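Local coordinates for protein glycoside Hydrolase (Bacteroides plebeius, PDB 5T3B) that probably hydrolyses glycosidic bonds in agarose-type galactans, as a glycoside hydrolase family 50 enzyme of a human gut bacterium, at residues Tyr440-Glu444 against Asp445-Gly449. Residues are numbered along the deposited sequence; the frame is centred on the assembly and turned at random.
Sequences YLDDE and DCNKG
Asp443 and Cys446 pair across a tight hairpin-like reversal, a local contact in the loop that follows strand 432-437. A type I beta turn from Asp443 to Cys446 makes the bend: Cys446 N bonds to Asp443 O at 3.2 Å and 178°, while the return bond from Asp443 N to Cys446 O is weak. Two aspartates at the start of the bend reach across to the returning chain. Asp442 OD1 accepts Gly449 N at 2.8 Å through its anti lone pair, and OD2 is taken by Tyr458 OH, so both oxygens of this buried carboxylate are engaged. An alanine here would probably leave the buried Gly449 N-H without its acceptor and Tyr458 OH without its mate. Gly449 suits its place because a CB would run into the backbone of Leu441 and Asp442. Lys448 stretches out, its outer torsions all near 180°, and brings NZ within 2.8 Å of Asp443 OD2, a salt bridge on the syn side, 32° out of the carboxylate plane. A water donating to both Asp443 OD2 and Asp445 OD1 probably eases the repulsion between these acids. Lys439 pairs with Asp443 OD1, and the side chains of Cys446 and Lys448 rest on strand 385-394, which runs parallel to strand 432-437.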
# COMPACT_ATOMS: atom_id res chain seq x y z
N TYR A 440 -5.75 -11.27 0.03
CA TYR A 440 -5.66 -12.64 0.51
C TYR A 440 -6.57 -13.61 -0.28
O TYR A 440 -6.06 -14.56 -0.86
CB TYR A 440 -6.01 -12.62 2.01
CG TYR A 440 -6.09 -13.94 2.70
CD1 TYR A 440 -5.10 -14.91 2.60
CD2 TYR A 440 -7.19 -14.22 3.50
CE1 TYR A 440 -5.21 -16.11 3.24
CE2 TYR A 440 -7.30 -15.44 4.20
CZ TYR A 440 -6.30 -16.37 4.03
OH TYR A 440 -6.44 -17.59 4.67
N LEU A 441 -7.88 -13.35 -0.27
CA LEU A 441 -8.86 -14.21 -0.92
C LEU A 441 -9.55 -13.57 -2.08
O LEU A 441 -9.78 -12.37 -2.11
CB LEU A 441 -10.00 -14.61 0.07
CG LEU A 441 -9.57 -15.36 1.28
CD1 LEU A 441 -10.64 -15.51 2.28
CD2 LEU A 441 -9.01 -16.68 0.97
N ASP A 442 -9.93 -14.42 -3.01
CA ASP A 442 -10.91 -14.00 -4.01
C ASP A 442 -12.18 -13.48 -3.37
O ASP A 442 -12.57 -13.93 -2.28
CB ASP A 442 -11.31 -15.18 -4.90
CG ASP A 442 -10.33 -15.57 -5.95
OD1 ASP A 442 -9.36 -14.85 -6.23
OD2 ASP A 442 -10.62 -16.66 -6.52
N ASP A 443 -12.85 -12.54 -4.05
CA ASP A 443 -14.27 -12.41 -3.84
C ASP A 443 -14.97 -13.61 -4.42
O ASP A 443 -14.44 -14.27 -5.29
CB ASP A 443 -14.81 -11.11 -4.47
CG ASP A 443 -14.28 -9.82 -3.92
OD1 ASP A 443 -13.75 -9.79 -2.82
OD2 ASP A 443 -14.56 -8.80 -4.67
N GLU A 444 -16.21 -13.89 -4.01
CA GLU A 444 -16.92 -15.02 -4.60
C GLU A 444 -16.99 -14.90 -6.12
O GLU A 444 -16.95 -15.93 -6.82
CB GLU A 444 -18.30 -15.20 -3.98
CG GLU A 444 -18.94 -16.54 -4.35
CD GLU A 444 -20.11 -16.91 -3.43
OE1 GLU A 444 -20.63 -15.95 -2.81
OE2 GLU A 444 -20.52 -18.13 -3.34
N ASP A 445 -17.01 -13.68 -6.65
CA ASP A 445 -17.15 -13.44 -8.06
C ASP A 445 -16.02 -12.64 -8.69
O ASP A 445 -16.18 -12.06 -9.79
CB ASP A 445 -18.46 -12.76 -8.34
CG ASP A 445 -18.60 -11.44 -7.67
OD1 ASP A 445 -17.66 -10.99 -6.91
OD2 ASP A 445 -19.69 -10.79 -7.80
N CYS A 446 -14.83 -12.65 -8.08
CA CYS A 446 -13.72 -11.91 -8.71
C CYS A 446 -12.38 -12.46 -8.25
O CYS A 446 -12.17 -12.58 -7.03
CB CYS A 446 -13.83 -10.41 -8.44
SG CYS A 446 -12.64 -9.46 -9.41
N ASN A 447 -11.47 -12.66 -9.17
CA ASN A 447 -10.16 -13.22 -8.91
C ASN A 447 -9.16 -12.15 -8.41
O ASN A 447 -8.21 -11.86 -9.12
CB ASN A 447 -9.65 -14.00 -10.10
CG ASN A 447 -8.34 -14.70 -9.82
OD1 ASN A 447 -8.06 -15.19 -8.65
ND2 ASN A 447 -7.54 -14.82 -10.81
N LYS A 448 -9.42 -11.66 -7.21
CA LYS A 448 -8.50 -10.72 -6.55
C LYS A 448 -7.53 -11.42 -5.64
O LYS A 448 -6.61 -10.80 -5.15
CB LYS A 448 -9.31 -9.70 -5.74
CG LYS A 448 -10.24 -8.81 -6.53
CD LYS A 448 -11.13 -7.95 -5.65
CE LYS A 448 -12.07 -7.12 -6.45
NZ LYS A 448 -13.19 -6.55 -5.58
N GLY A 449 -7.67 -12.71 -5.42
CA GLY A 449 -6.94 -13.33 -4.35
C GLY A 449 -5.68 -14.05 -4.71
O GLY A 449 -5.50 -14.50 -5.84
O HOH W 1 -16.63 -8.68 -6.35